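Local coordinates for glycosylation Associate Protein 2 (Streptococcus agalactiae serotype V, PDB 6OYC) that probably acts with its partners Gap1 and Gap3 in the glycosylation and accessory Sec-dependent secretion of a streptococcal surface glycoprotein, at residues 276-281 and 338-343; 282-287 and 345-350. All coordinates share one frame; numbering follows the deposited sequence.

Both contacts dock helix 341-358 against the edge hairpin of the eight-stranded mixed sheet in an alpha/beta-hydrolase-like domain. Contact 1 joins the hairpin turn to the start of the helix. It is partly buried and mainly polar: an aspartate, a glutamate, a capping serine and a water make the bonds. Contact 2 lies one turn further along the helix, on strand 283-289. It is buried and apolar, built round one phenylalanine ring. Their centres are about 9 Å apart. Among the bonds that tie them together, His276 NE2 pairs with Thr286 OG1, and the amine of Lys346 reaches the carbonyl of Ile277.

Contact 1: residues 276-281 and 338-343; sequences HIDAIG and IGSKEY
Asp278 faces the N-terminal end of helix 341-358 from a type I beta turn, Asp278 to Gly281, which joins the edge strand 274-277 to its hairpin neighbour 283-289. Ser340 is the N-cap of that helix. The contact therefore joins a hairpin turn to a capped helix start.

The hydrogen bonds centre on two carboxylates. Ser340 OG donates to Asp278 OD2 at 2.9 Å, on the anti lone pair of that oxygen. The same hydroxyl accepts from Tyr343 N at 2.8 Å, with an N-H...O angle of 158°. One serine oxygen thus caps the helix and holds the aspartate. Asp278 CG is tucked over its own backbone (chi1 81°), which turns the carboxylate toward Ser340. Its other oxygen, OD1, bonds back along its own chain: it accepts from His282 N just after the turn and, weakly, from Ile280 N. Both oxygens are engaged, which should limit rotation of the group. Glu342 supplies the second link. Its chain is extended, with CG anti to the backbone N (chi1 177°), and lies across Asp278 to the start of the turn. Ala279 N donates to Glu342 OE1 at 3.0 Å and comes from above the carboxylate plane. Glu342 OE2 forms a salt bridge with Lys346, which may ease the closeness of two acidic groups.

Packing adds a smaller share. Glu342 OE1 is 3.5 Å from Asp278 CB. Asp278 CG approaches the rim of the Tyr343 ring, roughly level with it. The hydroxyl of Tyr343 bonds to the carbonyl of Glu283.

A water completes the polar set. It donates to Asp278 OD2 at 2.8 Å and accepts from Ser340 N at 2.8 Å.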
loop_
_atom_site.group_PDB
_atom_site.type_symbol
_atom_site.label_atom_id
_atom_site.label_comp_id
_atom_site.label_asym_id
_atom_site.label_seq_id
_atom_site.Cartn_x
_atom_site.Cartn_y
_atom_site.Cartn_z
ATOM N N HIS B 276 -2.012 0.630 7.600
ATOM C CA HIS B 276 -2.528 1.485 8.656
ATOM C C HIS B 276 -4.036 1.610 8.477
ATOM O O HIS B 276 -4.542 1.516 7.353
ATOM C CB HIS B 276 -1.844 2.871 8.632
ATOM C CG HIS B 276 -0.377 2.813 8.323
ATOM N ND1 HIS B 276 0.595 2.977 9.284
ATOM C CD2 HIS B 276 0.281 2.590 7.159
ATOM C CE1 HIS B 276 1.789 2.869 8.726
ATOM N NE2 HIS B 276 1.626 2.627 7.438
ATOM N N ILE B 277 -4.759 1.811 9.583
ATOM C CA ILE B 277 -6.219 1.781 9.544
ATOM C C ILE B 277 -6.792 2.650 10.658
ATOM O O ILE B 277 -6.180 2.827 11.713
ATOM C CB ILE B 277 -6.727 0.320 9.640
ATOM C CG1 ILE B 277 -8.177 0.221 9.215
ATOM C CG2 ILE B 277 -6.540 -0.253 11.037
ATOM C CD1 ILE B 277 -8.528 -1.166 8.726
ATOM N N ASP B 278 -7.982 3.187 10.421
ATOM C CA ASP B 278 -8.672 4.017 11.399
ATOM C C ASP B 278 -9.889 3.277 11.945
ATOM O O ASP B 278 -10.163 2.136 11.573
ATOM C CB ASP B 278 -9.044 5.367 10.781
ATOM C CG ASP B 278 -10.313 5.325 9.945
ATOM O OD1 ASP B 278 -10.724 4.239 9.462
ATOM O OD2 ASP B 278 -10.902 6.416 9.747
ATOM N N ALA B 279 -10.645 3.963 12.812
ATOM C CA ALA B 279 -11.716 3.301 13.555
ATOM C C ALA B 279 -12.758 2.663 12.646
ATOM O O ALA B 279 -13.354 1.649 13.024
ATOM C CB ALA B 279 -12.407 4.286 14.498
ATOM N N ILE B 280 -13.011 3.226 11.460
ATOM C CA ILE B 280 -14.091 2.715 10.625
ATOM C C ILE B 280 -13.589 1.779 9.531
ATOM O O ILE B 280 -14.365 1.398 8.658
ATOM C CB ILE B 280 -14.944 3.843 10.017
ATOM C CG1 ILE B 280 -14.138 4.693 9.033
ATOM C CG2 ILE B 280 -15.608 4.677 11.115
ATOM C CD1 ILE B 280 -15.026 5.444 8.017
ATOM N N GLY B 281 -12.324 1.360 9.582
ATOM C CA GLY B 281 -11.815 0.428 8.593
ATOM C C GLY B 281 -11.310 1.069 7.323
ATOM O O GLY B 281 -11.197 0.385 6.298
ATOM N N ILE B 338 -7.806 11.629 2.335
ATOM C CA ILE B 338 -8.514 12.359 3.376
ATOM C C ILE B 338 -9.578 11.462 3.987
ATOM O O ILE B 338 -9.990 10.451 3.412
ATOM C CB ILE B 338 -9.128 13.675 2.862
ATOM C CG1 ILE B 338 -10.000 13.425 1.641
ATOM C CG2 ILE B 338 -8.014 14.671 2.511
ATOM C CD1 ILE B 338 -10.848 14.614 1.275
ATOM N N GLY B 339 -10.007 11.838 5.181
ATOM C CA GLY B 339 -10.971 11.057 5.923
ATOM C C GLY B 339 -11.004 11.517 7.361
ATOM O O GLY B 339 -10.929 12.719 7.618
ATOM N N SER B 340 -11.091 10.579 8.300
ATOM C CA SER B 340 -11.145 10.945 9.705
ATOM C C SER B 340 -9.857 11.647 10.118
ATOM O O SER B 340 -8.824 11.571 9.442
ATOM C CB SER B 340 -11.389 9.714 10.583
ATOM O OG SER B 340 -10.188 8.990 10.872
ATOM N N LYS B 341 -9.938 12.357 11.237
ATOM C CA LYS B 341 -8.750 12.984 11.793
ATOM C C LYS B 341 -7.738 11.935 12.184
ATOM O O LYS B 341 -6.526 12.160 12.048
ATOM C CB LYS B 341 -9.095 13.838 13.019
ATOM C CG LYS B 341 -9.920 15.126 12.762
ATOM C CD LYS B 341 -11.274 14.855 12.050
ATOM C CE LYS B 341 -12.147 13.802 12.796
ATOM N NZ LYS B 341 -13.108 13.110 11.900
ATOM N N GLU B 342 -8.216 10.803 12.703
ATOM C CA GLU B 342 -7.333 9.676 12.953
ATOM C C GLU B 342 -6.646 9.243 11.670
ATOM O O GLU B 342 -5.421 9.068 11.635
ATOM C CB GLU B 342 -8.118 8.520 13.545
ATOM C CG GLU B 342 -7.271 7.303 13.762
ATOM C CD GLU B 342 -8.080 6.112 14.189
ATOM O OE1 GLU B 342 -9.317 6.215 14.204
ATOM O OE2 GLU B 342 -7.477 5.073 14.506
ATOM N N TYR B 343 -7.421 9.104 10.588
ATOM C CA TYR B 343 -6.851 8.659 9.321
ATOM C C TYR B 343 -5.765 9.622 8.855
ATOM O O TYR B 343 -4.630 9.215 8.587
ATOM C CB TYR B 343 -7.966 8.522 8.279
ATOM C CG TYR B 343 -7.542 7.956 6.940
ATOM C CD1 TYR B 343 -7.112 8.792 5.911
ATOM C CD2 TYR B 343 -7.614 6.584 6.686
ATOM C CE1 TYR B 343 -6.742 8.277 4.669
ATOM C CE2 TYR B 343 -7.235 6.059 5.454
ATOM C CZ TYR B 343 -6.811 6.907 4.456
ATOM O OH TYR B 343 -6.454 6.389 3.242
HETATM O O HOH W 1 -11.762 7.940 7.601
#

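Contact 2: residues 282-287 and 345-350; sequences HEFMTY and QKIVDA
Strand 283-287 and helix 345-350 run nearly parallel, at 9°, with their axes 10.1 Å apart at closest approach. Phe284 is the main bridge between them: more of its surface is buried here than that of any other residue of the contact. Its ring reaches the helix surface.

Ile347 CG1 sits over the centre of one ring face, 3.6 Å from the centroid of the Phe284 ring and 13° off its normal. This is a CH-pi contact. Ile347 CG1 is beside its own backbone N (chi1 -61°), a placement that brings this methylene over the ring. Phe284 CZ also meets the helix backbone, 3.5 Å from Ile347 N. The edge of the ring is lined by other groups. Lys346 CB is 3.7 Å from Phe284 CE1, and its extended chain crosses the phenylalanine at about a right angle. The chain then runs on past the ring, to its amine's partner Ile277 O. Ala350 CB lies near the ring plane, 4.2 Å from Phe284 CE2. Thr286 CG2 also touches Ala350 CB, at 4.3 Å, while its hydroxyl turns to His276.

Around this buried contact, His276 of strand 274-277 stacks on the Phe284 ring, and Tyr343 of the same helix meets Phe284 edge-to-face. On the other flank of the hairpin strand, Met324 of strand 323-327 packs against Thr286 and Ala350.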
loop_
_atom_site.group_PDB
_atom_site.type_symbol
_atom_site.label_atom_id
_atom_site.label_comp_id
_atom_site.label_asym_id
_atom_site.label_seq_id
_atom_site.Cartn_x
_atom_site.Cartn_y
_atom_site.Cartn_z
ATOM N N HIS B 282 -11.018 2.367 7.351
ATOM C CA HIS B 282 -10.375 3.037 6.235
ATOM C C HIS B 282 -8.878 2.816 6.325
ATOM O O HIS B 282 -8.276 3.082 7.368
ATOM C CB HIS B 282 -10.685 4.533 6.257
ATOM C CG HIS B 282 -12.014 4.875 5.676
ATOM N ND1 HIS B 282 -12.407 6.173 5.437
ATOM C CD2 HIS B 282 -13.048 4.087 5.289
ATOM C CE1 HIS B 282 -13.626 6.171 4.922
ATOM N NE2 HIS B 282 -14.037 4.918 4.823
ATOM N N GLU B 283 -8.280 2.324 5.239
ATOM C CA GLU B 283 -6.870 1.982 5.208
ATOM C C GLU B 283 -6.080 2.949 4.337
ATOM O O GLU B 283 -6.613 3.561 3.406
ATOM C CB GLU B 283 -6.633 0.565 4.669
ATOM C CG GLU B 283 -7.531 -0.515 5.268
ATOM C CD GLU B 283 -7.572 -1.783 4.411
ATOM O OE1 GLU B 283 -6.945 -2.802 4.776
ATOM O OE2 GLU B 283 -8.228 -1.752 3.357
ATOM N N PHE B 284 -4.790 3.060 4.663
ATOM C CA PHE B 284 -3.757 3.410 3.704
ATOM C C PHE B 284 -2.575 2.493 3.958
ATOM O O PHE B 284 -2.447 1.889 5.030
ATOM C CB PHE B 284 -3.328 4.904 3.780
ATOM C CG PHE B 284 -2.687 5.321 5.099
ATOM C CD1 PHE B 284 -3.472 5.712 6.184
ATOM C CD2 PHE B 284 -1.298 5.373 5.234
ATOM C CE1 PHE B 284 -2.879 6.117 7.383
ATOM C CE2 PHE B 284 -0.697 5.785 6.430
ATOM C CZ PHE B 284 -1.484 6.150 7.503
ATOM N N MET B 285 -1.711 2.379 2.962
ATOM C CA MET B 285 -0.521 1.559 3.099
ATOM C C MET B 285 0.719 2.393 2.808
ATOM O O MET B 285 0.668 3.382 2.070
ATOM C CB MET B 285 -0.567 0.341 2.169
ATOM C CG MET B 285 -1.540 -0.708 2.656
ATOM S SD MET B 285 -3.222 -0.248 2.281
ATOM C CE MET B 285 -4.053 -1.793 2.713
ATOM N N THR B 286 1.841 1.981 3.382
ATOM C CA THR B 286 3.095 2.673 3.153
ATOM C C THR B 286 4.177 1.656 2.851
ATOM O O THR B 286 4.174 0.545 3.380
ATOM C CB THR B 286 3.502 3.542 4.375
ATOM O OG1 THR B 286 3.638 2.710 5.529
ATOM C CG2 THR B 286 2.451 4.612 4.660
ATOM N N TYR B 287 5.100 2.043 1.982
ATOM C CA TYR B 287 6.305 1.269 1.742
ATOM C C TYR B 287 7.505 2.182 1.935
ATOM O O TYR B 287 7.501 3.323 1.466
ATOM C CB TYR B 287 6.325 0.670 0.335
ATOM C CG TYR B 287 7.609 -0.081 0.095
ATOM C CD1 TYR B 287 7.807 -1.324 0.665
ATOM C CD2 TYR B 287 8.644 0.481 -0.648
ATOM C CE1 TYR B 287 8.966 -2.006 0.485
ATOM C CE2 TYR B 287 9.825 -0.192 -0.838
ATOM C CZ TYR B 287 9.980 -1.438 -0.267
ATOM O OH TYR B 287 11.142 -2.131 -0.446
ATOM N N GLN B 345 -4.164 12.176 10.470
ATOM C CA GLN B 345 -3.020 12.300 11.364
ATOM C C GLN B 345 -2.123 11.067 11.291
ATOM O O GLN B 345 -0.911 11.159 11.536
ATOM C CB GLN B 345 -3.487 12.540 12.801
ATOM C CG GLN B 345 -2.358 12.684 13.811
ATOM C CD GLN B 345 -1.488 13.898 13.522
ATOM O OE1 GLN B 345 -1.982 15.023 13.458
ATOM N NE2 GLN B 345 -0.194 13.671 13.333
ATOM N N LYS B 346 -2.687 9.903 10.953
ATOM C CA LYS B 346 -1.828 8.736 10.826
ATOM C C LYS B 346 -0.936 8.841 9.602
ATOM O O LYS B 346 0.201 8.354 9.626
ATOM C CB LYS B 346 -2.669 7.465 10.785
ATOM C CG LYS B 346 -3.069 7.068 12.170
ATOM C CD LYS B 346 -3.829 5.801 12.221
ATOM C CE LYS B 346 -3.938 5.360 13.652
ATOM N NZ LYS B 346 -4.755 4.156 13.765
ATOM N N ILE B 347 -1.419 9.475 8.530
ATOM C CA ILE B 347 -0.559 9.693 7.371
ATOM C C ILE B 347 0.604 10.602 7.750
ATOM O O ILE B 347 1.763 10.337 7.404
ATOM C CB ILE B 347 -1.377 10.255 6.194
ATOM C CG1 ILE B 347 -2.475 9.256 5.797
ATOM C CG2 ILE B 347 -0.463 10.595 5.010
ATOM C CD1 ILE B 347 -3.349 9.704 4.646
ATOM N N VAL B 348 0.321 11.669 8.497
ATOM C CA VAL B 348 1.378 12.604 8.879
ATOM C C VAL B 348 2.371 11.920 9.803
ATOM O O VAL B 348 3.589 12.007 9.611
ATOM C CB VAL B 348 0.761 13.866 9.516
ATOM C CG1 VAL B 348 1.807 14.692 10.238
ATOM C CG2 VAL B 348 0.040 14.696 8.444
ATOM N N ASP B 349 1.862 11.199 10.805
ATOM C CA ASP B 349 2.748 10.471 11.707
ATOM C C ASP B 349 3.606 9.467 10.949
ATOM O O ASP B 349 4.787 9.297 11.266
ATOM C CB ASP B 349 1.938 9.765 12.796
ATOM C CG ASP B 349 1.230 10.738 13.741
ATOM O OD1 ASP B 349 1.503 11.959 13.675
ATOM O OD2 ASP B 349 0.385 10.282 14.543
ATOM N N ALA B 350 3.033 8.792 9.944
ATOM C CA ALA B 350 3.777 7.743 9.252
ATOM C C ALA B 350 4.978 8.315 8.524
ATOM O O ALA B 350 6.055 7.708 8.522
ATOM C CB ALA B 350 2.877 6.992 8.271
#